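Local coordinates for protein catechol 1,2-dioxygenase (Burkholderia vietnamiensis, PDB 5TD3) that probably catalyses the intradiol ring cleavage of catechol by molecular oxygen to cis,cis-muconate, a reaction that relies on non-haem iron(III) in this family, at residues G230-H235 against W261-Y266. Numbering follows the deposited sequence.
Sequences GNRPAH and WDDFAY. With ZN (zinc ion), chain C.
R232 reaches across to the 261-266 loop and closes a two-pronged salt bridge with D263. Its CB starts 3.6 Å from D263 OD1; CG touches that oxygen too and, at roughly a right angle to it, meets the F264 ring edge, 3.5 Å from F264 CE1. CD keeps the same two neighbours before the chain bends at chi3 (66°), which turns the guanidinium side-on to the carboxylate. R232 NE donates to D263 OD1 at 2.9 Å and NH2 to D263 OD2 at 2.8 Å, both on the syn side and nearly straight, with the two planes only 19° apart. A265 CB lies over one guanidinium face and H235 ND1 over the opposite one, offset toward the rim. R232 NH1 ends 3.7 Å from the zinc ion, near but not a ligand.

The carboxylate is itself fixed: A265 N comes down on OD1 from the face opposite R232 NE, making an Asx turn, and A267 N donates to OD2. Alongside, F264 N hydrogen-bonds N231 O at 3.0 Å. H235 ND1 donates to P233 O at 2.7 Å, which probably helps hold NE2 facing the zinc that Y175 and H237 also bind, where intradiol dioxygenases keep catalytic iron; R232 and D263 thus probably shape the active-site wall. The contact joins the loop between helix 218-226 and strand 235-241 to the one following strand 248-253, and F264 and A265 rest on helix 82-88.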
# COMPACT_ATOMS: atom_id res chain seq x y z
N GLY A 230 -2.36 19.38 -3.25
CA GLY A 230 -1.19 18.68 -2.73
C GLY A 230 0.01 19.57 -2.49
O GLY A 230 1.16 19.15 -2.71
N ASN A 231 -0.23 20.78 -1.99
CA ASN A 231 0.81 21.79 -1.87
C ASN A 231 1.21 22.05 -0.42
O ASN A 231 0.40 21.93 0.50
CB ASN A 231 0.35 23.11 -2.50
CG ASN A 231 0.08 22.97 -3.97
OD1 ASN A 231 0.89 22.42 -4.71
ND2 ASN A 231 -1.07 23.46 -4.42
N ARG A 232 2.47 22.43 -0.24
CA ARG A 232 3.00 22.90 1.03
C ARG A 232 3.42 24.36 0.92
O ARG A 232 3.89 24.79 -0.13
CB ARG A 232 4.23 22.09 1.46
CG ARG A 232 4.01 20.59 1.46
CD ARG A 232 4.95 19.90 2.42
NE ARG A 232 4.67 20.26 3.79
CZ ARG A 232 5.54 20.16 4.78
NH1 ARG A 232 6.76 19.70 4.54
NH2 ARG A 232 5.19 20.52 5.99
N PRO A 233 3.28 25.14 1.99
CA PRO A 233 3.88 26.48 2.01
C PRO A 233 5.40 26.36 2.03
O PRO A 233 5.96 25.30 2.33
CB PRO A 233 3.36 27.08 3.32
CG PRO A 233 3.18 25.86 4.22
CD PRO A 233 2.65 24.80 3.29
N ALA A 234 6.07 27.46 1.68
CA ALA A 234 7.53 27.47 1.76
C ALA A 234 7.97 27.23 3.20
O ALA A 234 7.38 27.76 4.15
CB ALA A 234 8.10 28.79 1.24
N HIS A 235 9.02 26.43 3.37
CA HIS A 235 9.46 26.03 4.70
C HIS A 235 10.91 25.58 4.63
O HIS A 235 11.47 25.38 3.55
CB HIS A 235 8.58 24.90 5.25
CG HIS A 235 8.60 23.69 4.37
ND1 HIS A 235 7.85 23.60 3.22
CD2 HIS A 235 9.31 22.54 4.45
CE1 HIS A 235 8.08 22.44 2.63
NE2 HIS A 235 8.96 21.77 3.36
N TRP A 261 -1.33 28.17 6.53
CA TRP A 261 -2.26 27.41 7.36
C TRP A 261 -3.11 26.47 6.52
O TRP A 261 -4.23 26.12 6.90
CB TRP A 261 -3.13 28.36 8.19
CG TRP A 261 -2.38 28.91 9.36
CD1 TRP A 261 -1.96 30.20 9.52
CD2 TRP A 261 -1.89 28.18 10.49
NE1 TRP A 261 -1.27 30.32 10.71
CE2 TRP A 261 -1.21 29.10 11.32
CE3 TRP A 261 -1.98 26.84 10.90
CZ2 TRP A 261 -0.63 28.72 12.53
CZ3 TRP A 261 -1.40 26.47 12.10
CH2 TRP A 261 -0.73 27.41 12.90
N ASP A 262 -2.58 26.05 5.38
CA ASP A 262 -3.28 25.17 4.45
C ASP A 262 -2.32 24.16 3.86
O ASP A 262 -2.40 23.80 2.68
CB ASP A 262 -3.98 25.97 3.36
CG ASP A 262 -5.00 25.16 2.62
OD1 ASP A 262 -5.48 24.15 3.18
OD2 ASP A 262 -5.32 25.52 1.47
N ASP A 263 -1.38 23.70 4.68
CA ASP A 263 -0.41 22.69 4.31
C ASP A 263 -1.12 21.36 4.10
O ASP A 263 -1.87 20.91 4.97
CB ASP A 263 0.63 22.60 5.43
CG ASP A 263 1.75 21.62 5.14
OD1 ASP A 263 1.92 21.14 4.00
OD2 ASP A 263 2.50 21.36 6.10
N PHE A 264 -0.89 20.73 2.95
CA PHE A 264 -1.50 19.41 2.72
C PHE A 264 -0.95 18.35 3.67
O PHE A 264 -1.55 17.27 3.77
CB PHE A 264 -1.31 19.00 1.25
CG PHE A 264 -0.13 18.08 1.00
CD1 PHE A 264 1.15 18.59 0.85
CD2 PHE A 264 -0.31 16.71 0.87
CE1 PHE A 264 2.23 17.75 0.62
CE2 PHE A 264 0.77 15.86 0.65
CZ PHE A 264 2.03 16.38 0.52
N ALA A 265 0.16 18.62 4.37
CA ALA A 265 0.75 17.67 5.32
C ALA A 265 0.57 18.11 6.76
O ALA A 265 1.14 17.49 7.67
CB ALA A 265 2.25 17.47 5.02
N TYR A 266 -0.19 19.19 6.99
CA TYR A 266 -0.69 19.54 8.31
C TYR A 266 0.43 19.79 9.33
O TYR A 266 0.27 19.49 10.52
CB TYR A 266 -1.63 18.45 8.81
CG TYR A 266 -2.76 18.23 7.85
CD1 TYR A 266 -3.79 19.17 7.72
CD2 TYR A 266 -2.79 17.11 7.04
CE1 TYR A 266 -4.83 18.97 6.82
CE2 TYR A 266 -3.82 16.91 6.15
CZ TYR A 266 -4.83 17.84 6.05
OH TYR A 266 -5.85 17.64 5.16
ZN ZN C . 10.07 20.08 2.88